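Local structure of putative antioxidant defense protein Mlr4105 (Mesorhizobium loti, 3C1L) at residues Arg119-Lys129 and Asp141-Phe150. The protein probably acts as a peroxiredoxin-like antioxidant enzyme of the AhpD-like, carboxymuconolactone decarboxylase family. Residues are numbered along the deposited sequence; the frame is centred on the assembly and turned at random.
Sequences RQTAMLEFAVK and DRAALRKAGF
Lys129 NZ is gripped by Asp141 and by the carbonyl of Lys136. It donates to Asp141 OD2 at 3.0 Å in a salt bridge, and OD2 receives it on its syn lone pair. A weak second bond goes to Asp141 OD1. Asp141 OD2 also accepts from Val138 N, which helps fix the carboxylate. The lysine chain reaches it fully extended, with CG anti to the backbone N (chi1 -167°). Next to this pair, Leu145 CD1 sits over one face of the Phe126 ring, 3.7 Å from its centroid, a CH-pi contact. Asp141 CB meets the edge of the same ring. Ala122 CB and Ala148 CB touch at 3.5 Å. At the far end, Phe150 CE1 lies over one face of the Arg119 guanidinium, 3.4 Å from NH1, with the two planes 42° apart. A water joins Arg119 NH1 to Ala148 O, and NH2 bonds Gly64 O. With an alanine at Arg119, Phe150 would probably lose the guanidinium packed against it, and Ala148 O and Gly64 O their links to this side chain. A Schellman motif at Gly149 ends helix 139-147. It forms an antiparallel hairpin with helix 118-132; the axes of segments 119-129 and 141-147 approach to 9.4 Å. Helix 152-175 packs against Phe126, Leu145 and Phe150, while helix 67-80 meets Met123.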
ATOM      1  N   ARG B 119     -21.883 -14.206 -11.231  1.00 28.24           N
ATOM      2  CA  ARG B 119     -20.904 -15.292 -11.236  1.00 26.11           C
ATOM      3  C   ARG B 119     -19.502 -14.800 -11.651  1.00 28.20           C
ATOM      4  O   ARG B 119     -18.489 -15.074 -10.955  1.00 30.54           O
ATOM      5  CB  ARG B 119     -21.372 -16.364 -12.201  1.00 25.58           C
ATOM      6  CG  ARG B 119     -20.483 -17.569 -12.350  1.00 28.17           C
ATOM      7  CD  ARG B 119     -20.910 -18.371 -13.553  1.00 29.72           C
ATOM      8  NE  ARG B 119     -19.821 -19.114 -14.152  1.00 34.28           N
ATOM      9  CZ  ARG B 119     -19.478 -20.358 -13.818  1.00 35.38           C
ATOM     10  NH1 ARG B 119     -20.118 -21.027 -12.868  1.00 29.25           N
ATOM     11  NH2 ARG B 119     -18.466 -20.934 -14.438  1.00 33.37           N
ATOM     12  N   GLN B 120     -19.432 -14.085 -12.770  1.00 25.89           N
ATOM     13  CA  GLN B 120     -18.145 -13.571 -13.280  1.00 26.70           C
ATOM     14  C   GLN B 120     -17.525 -12.516 -12.370  1.00 28.49           C
ATOM     15  O   GLN B 120     -16.314 -12.506 -12.154  1.00 27.55           O
ATOM     16  CB  GLN B 120     -18.303 -12.992 -14.675  1.00 29.13           C
ATOM     17  CG  GLN B 120     -18.611 -14.035 -15.755  1.00 27.10           C
ATOM     18  CD  GLN B 120     -19.139 -13.388 -17.045  1.00 32.82           C
ATOM     19  OE1 GLN B 120     -19.878 -12.411 -17.019  1.00 30.09           O
ATOM     20  NE2 GLN B 120     -18.775 -13.961 -18.175  1.00 37.70           N
ATOM     21  N   THR B 121     -18.366 -11.625 -11.849  1.00 28.06           N
ATOM     22  CA  THR B 121     -17.969 -10.676 -10.833  1.00 27.71           C
ATOM     23  C   THR B 121     -17.392 -11.378  -9.577  1.00 28.27           C
ATOM     24  O   THR B 121     -16.360 -10.972  -9.085  1.00 30.34           O
ATOM     25  CB  THR B 121     -19.128  -9.728 -10.475  1.00 28.26           C
ATOM     26  OG1 THR B 121     -19.552  -9.056 -11.666  1.00 27.61           O
ATOM     27  CG2 THR B 121     -18.748  -8.690  -9.412  1.00 31.85           C
ATOM     28  N   ALA B 122     -18.060 -12.385  -9.042  1.00 27.00           N
ATOM     29  CA  ALA B 122     -17.591 -13.034  -7.839  1.00 27.86           C
ATOM     30  C   ALA B 122     -16.213 -13.680  -8.030  1.00 29.66           C
ATOM     31  O   ALA B 122     -15.363 -13.624  -7.150  1.00 27.46           O
ATOM     32  CB  ALA B 122     -18.614 -14.049  -7.330  1.00 26.57           C
HETATM   33  N   MSE B 123     -16.030 -14.277  -9.206  1.00 26.53           N
HETATM   34  CA  MSE B 123     -14.823 -14.944  -9.617  1.00 28.09           C
HETATM   35  C   MSE B 123     -13.611 -14.010  -9.679  1.00 27.25           C
HETATM   36  O   MSE B 123     -12.534 -14.307  -9.134  1.00 29.16           O
HETATM   37  CB  MSE B 123     -15.105 -15.551 -11.006  1.00 26.16           C
HETATM   38  CG  MSE B 123     -13.934 -16.192 -11.675  1.00 27.12           C
HETATM   39 SE   MSE B 123     -14.552 -17.036 -13.310  0.75 35.61          SE
HETATM   40  CE  MSE B 123     -14.733 -15.347 -14.396  1.00 29.00           C
ATOM     41  N   LEU B 124     -13.844 -12.860 -10.298  1.00 27.60           N
ATOM     42  CA  LEU B 124     -12.848 -11.875 -10.575  1.00 27.24           C
ATOM     43  C   LEU B 124     -12.555 -11.121  -9.298  1.00 29.02           C
ATOM     44  O   LEU B 124     -11.414 -10.804  -9.034  1.00 27.15           O
ATOM     45  CB  LEU B 124     -13.324 -10.928 -11.707  1.00 27.27           C
ATOM     46  CG  LEU B 124     -13.344 -11.473 -13.164  1.00 30.44           C
ATOM     47  CD1 LEU B 124     -13.584 -10.363 -14.212  1.00 25.55           C
ATOM     48  CD2 LEU B 124     -12.090 -12.230 -13.518  1.00 26.90           C
ATOM     49  N   GLU B 125     -13.566 -10.853  -8.485  1.00 28.39           N
ATOM     50  CA  GLU B 125     -13.290 -10.204  -7.204  1.00 30.39           C
ATOM     51  C   GLU B 125     -12.453 -11.114  -6.290  1.00 29.28           C
ATOM     52  O   GLU B 125     -11.545 -10.625  -5.597  1.00 28.02           O
ATOM     53  CB  GLU B 125     -14.579  -9.744  -6.510  1.00 30.71           C
ATOM     54  CG  GLU B 125     -15.333  -8.595  -7.248  1.00 34.95           C
ATOM     55  CD  GLU B 125     -14.669  -7.217  -7.144  1.00 48.81           C
ATOM     56  OE1 GLU B 125     -13.532  -7.116  -6.602  1.00 48.06           O
ATOM     57  OE2 GLU B 125     -15.297  -6.218  -7.613  1.00 53.18           O
ATOM     58  N   PHE B 126     -12.718 -12.427  -6.300  1.00 28.51           N
ATOM     59  CA  PHE B 126     -11.838 -13.335  -5.550  1.00 28.60           C
ATOM     60  C   PHE B 126     -10.361 -13.269  -6.074  1.00 27.37           C
ATOM     61  O   PHE B 126      -9.395 -13.125  -5.302  1.00 25.75           O
ATOM     62  CB  PHE B 126     -12.369 -14.728  -5.605  1.00 27.49           C
ATOM     63  CG  PHE B 126     -11.607 -15.704  -4.786  1.00 31.28           C
ATOM     64  CD1 PHE B 126     -11.786 -15.759  -3.405  1.00 31.37           C
ATOM     65  CD2 PHE B 126     -10.736 -16.610  -5.390  1.00 35.49           C
ATOM     66  CE1 PHE B 126     -11.094 -16.666  -2.623  1.00 27.41           C
ATOM     67  CE2 PHE B 126      -9.999 -17.529  -4.610  1.00 32.30           C
ATOM     68  CZ  PHE B 126     -10.197 -17.567  -3.216  1.00 34.10           C
ATOM     69  N   ALA B 127     -10.208 -13.370  -7.385  1.00 26.73           N
ATOM     70  CA  ALA B 127      -8.879 -13.255  -8.053  1.00 27.74           C
ATOM     71  C   ALA B 127      -8.133 -11.956  -7.689  1.00 27.60           C
ATOM     72  O   ALA B 127      -6.919 -11.981  -7.482  1.00 32.27           O
ATOM     73  CB  ALA B 127      -9.039 -13.376  -9.563  1.00 26.64           C
ATOM     74  N   VAL B 128      -8.837 -10.822  -7.656  1.00 27.91           N
ATOM     75  CA  VAL B 128      -8.271  -9.537  -7.209  1.00 29.33           C
ATOM     76  C   VAL B 128      -7.745  -9.609  -5.789  1.00 28.34           C
ATOM     77  O   VAL B 128      -6.598  -9.269  -5.542  1.00 27.39           O
ATOM     78  CB  VAL B 128      -9.295  -8.357  -7.253  1.00 33.35           C
ATOM     79  CG1 VAL B 128      -8.734  -7.168  -6.521  1.00 33.93           C
ATOM     80  CG2 VAL B 128      -9.637  -7.974  -8.682  1.00 28.74           C
ATOM     81  N   LYS B 129      -8.556 -10.130  -4.872  1.00 29.26           N
ATOM     82  CA  LYS B 129      -8.120 -10.304  -3.462  1.00 28.33           C
ATOM     83  C   LYS B 129      -6.959 -11.293  -3.310  1.00 27.32           C
ATOM     84  O   LYS B 129      -6.014 -11.045  -2.614  1.00 28.22           O
ATOM     85  CB  LYS B 129      -9.288 -10.738  -2.538  1.00 27.93           C
ATOM     86  CG  LYS B 129      -8.896 -10.611  -1.075  1.00 30.60           C
ATOM     87  CD  LYS B 129      -9.994 -10.769  -0.127  1.00 29.66           C
ATOM     88  CE  LYS B 129      -9.469 -10.637   1.289  1.00 31.60           C
ATOM     89  NZ  LYS B 129     -10.564 -10.964   2.265  1.00 32.64           N
ATOM     90  N   ASP B 141     -14.441 -15.603   2.093  1.00 29.28           N
ATOM     91  CA  ASP B 141     -14.128 -15.400   0.688  1.00 28.61           C
ATOM     92  C   ASP B 141     -14.615 -16.555  -0.172  1.00 29.82           C
ATOM     93  O   ASP B 141     -15.181 -16.333  -1.273  1.00 28.00           O
ATOM     94  CB  ASP B 141     -12.636 -15.137   0.482  1.00 29.22           C
ATOM     95  CG  ASP B 141     -12.194 -13.854   1.137  1.00 35.03           C
ATOM     96  OD1 ASP B 141     -12.896 -12.841   0.952  1.00 35.41           O
ATOM     97  OD2 ASP B 141     -11.170 -13.842   1.845  1.00 29.68           O
ATOM     98  N   ARG B 142     -14.381 -17.762   0.332  1.00 29.50           N
ATOM     99  CA  ARG B 142     -14.853 -18.987  -0.300  1.00 27.79           C
ATOM    100  C   ARG B 142     -16.379 -19.147  -0.214  1.00 29.18           C
ATOM    101  O   ARG B 142     -17.042 -19.623  -1.178  1.00 26.60           O
ATOM    102  CB  ARG B 142     -14.178 -20.182   0.355  1.00 26.98           C
ATOM    103  CG  ARG B 142     -12.696 -20.286   0.085  1.00 26.78           C
ATOM    104  CD  ARG B 142     -12.097 -21.592   0.626  1.00 25.75           C
ATOM    105  NE  ARG B 142     -11.953 -21.581   2.078  1.00 30.54           N
ATOM    106  CZ  ARG B 142     -10.997 -20.975   2.787  1.00 28.68           C
ATOM    107  NH1 ARG B 142     -10.006 -20.293   2.235  1.00 32.33           N
ATOM    108  NH2 ARG B 142     -11.054 -21.044   4.104  1.00 38.27           N
ATOM    109  N   ALA B 143     -16.931 -18.771   0.938  1.00 25.00           N
ATOM    110  CA  ALA B 143     -18.360 -18.737   1.136  1.00 28.47           C
ATOM    111  C   ALA B 143     -19.020 -17.879   0.054  1.00 26.90           C
ATOM    112  O   ALA B 143     -20.021 -18.283  -0.521  1.00 28.30           O
ATOM    113  CB  ALA B 143     -18.690 -18.214   2.533  1.00 25.52           C
ATOM    114  N   ALA B 144     -18.442 -16.722  -0.250  1.00 29.44           N
ATOM    115  CA  ALA B 144     -19.004 -15.831  -1.281  1.00 28.63           C
ATOM    116  C   ALA B 144     -18.945 -16.475  -2.688  1.00 30.53           C
ATOM    117  O   ALA B 144     -19.893 -16.340  -3.445  1.00 32.02           O
ATOM    118  CB  ALA B 144     -18.320 -14.474  -1.246  1.00 26.90           C
ATOM    119  N   LEU B 145     -17.887 -17.218  -3.023  1.00 30.17           N
ATOM    120  CA  LEU B 145     -17.856 -17.961  -4.286  1.00 29.45           C
ATOM    121  C   LEU B 145     -18.959 -19.019  -4.306  1.00 30.87           C
ATOM    122  O   LEU B 145     -19.634 -19.225  -5.348  1.00 28.36           O
ATOM    123  CB  LEU B 145     -16.497 -18.641  -4.548  1.00 28.40           C
ATOM    124  CG  LEU B 145     -15.330 -17.714  -4.935  1.00 29.54           C
ATOM    125  CD1 LEU B 145     -13.935 -18.440  -4.996  1.00 24.25           C
ATOM    126  CD2 LEU B 145     -15.616 -16.996  -6.203  1.00 25.78           C
ATOM    127  N   ARG B 146     -19.139 -19.727  -3.194  1.00 28.66           N
ATOM    128  CA  ARG B 146     -20.241 -20.685  -3.104  1.00 29.12           C
ATOM    129  C   ARG B 146     -21.614 -20.068  -3.297  1.00 28.32           C
ATOM    130  O   ARG B 146     -22.436 -20.640  -3.992  1.00 29.20           O
ATOM    131  CB  ARG B 146     -20.223 -21.448  -1.813  1.00 30.00           C
ATOM    132  CG  ARG B 146     -19.055 -22.375  -1.658  1.00 31.12           C
ATOM    133  CD  ARG B 146     -19.346 -23.328  -0.539  1.00 29.97           C
ATOM    134  NE  ARG B 146     -18.159 -24.086  -0.227  1.00 31.92           N
ATOM    135  CZ  ARG B 146     -17.250 -23.745   0.673  1.00 34.16           C
ATOM    136  NH1 ARG B 146     -17.404 -22.682   1.466  1.00 37.91           N
ATOM    137  NH2 ARG B 146     -16.196 -24.513   0.819  1.00 37.31           N
ATOM    138  N   LYS B 147     -21.856 -18.901  -2.715  1.00 29.16           N
ATOM    139  CA  LYS B 147     -23.100 -18.142  -2.986  1.00 30.57           C
ATOM    140  C   LYS B 147     -23.276 -17.797  -4.481  1.00 30.99           C
ATOM    141  O   LYS B 147     -24.399 -17.643  -4.944  1.00 29.11           O
ATOM    142  CB  LYS B 147     -23.140 -16.823  -2.183  1.00 31.83           C
ATOM    143  CG  LYS B 147     -23.168 -17.032  -0.736  1.00 36.05           C
ATOM    144  CD  LYS B 147     -23.411 -15.744   0.057  1.00 42.60           C
ATOM    145  CE  LYS B 147     -23.165 -16.042   1.547  1.00 43.38           C
ATOM    146  NZ  LYS B 147     -23.530 -14.932   2.488  1.00 43.16           N
ATOM    147  N   ALA B 148     -22.177 -17.655  -5.225  1.00 28.47           N
ATOM    148  CA  ALA B 148     -22.248 -17.353  -6.665  1.00 27.23           C
ATOM    149  C   ALA B 148     -22.445 -18.632  -7.520  1.00 28.87           C
ATOM    150  O   ALA B 148     -22.579 -18.552  -8.754  1.00 28.75           O
ATOM    151  CB  ALA B 148     -21.010 -16.592  -7.081  1.00 27.68           C
ATOM    152  N   GLY B 149     -22.483 -19.801  -6.864  1.00 27.68           N
ATOM    153  CA  GLY B 149     -22.790 -21.079  -7.509  1.00 28.02           C
ATOM    154  C   GLY B 149     -21.590 -22.023  -7.731  1.00 28.58           C
ATOM    155  O   GLY B 149     -21.752 -23.109  -8.279  1.00 26.86           O
ATOM    156  N   PHE B 150     -20.403 -21.639  -7.276  1.00 28.16           N
ATOM    157  CA  PHE B 150     -19.173 -22.398  -7.595  1.00 26.99           C
ATOM    158  C   PHE B 150     -19.044 -23.594  -6.670  1.00 26.78           C
ATOM    159  O   PHE B 150     -19.372 -23.495  -5.482  1.00 29.98           O
ATOM    160  CB  PHE B 150     -17.940 -21.528  -7.495  1.00 29.54           C
ATOM    161  CG  PHE B 150     -17.823 -20.512  -8.604  1.00 28.72           C
ATOM    162  CD1 PHE B 150     -17.605 -20.923  -9.916  1.00 30.21           C
ATOM    163  CD2 PHE B 150     -17.917 -19.141  -8.327  1.00 27.84           C
ATOM    164  CE1 PHE B 150     -17.490 -19.975 -10.940  1.00 28.62           C
ATOM    165  CE2 PHE B 150     -17.812 -18.207  -9.315  1.00 25.18           C
ATOM    166  CZ  PHE B 150     -17.597 -18.623 -10.640  1.00 30.68           C
TER
HETATM  167  O   HOH W   1     -21.838 -20.149 -10.611  1.00 41.53           O
HETATM  168  O   HOH W   2     -12.587  -9.663   1.666  1.00 38.07           O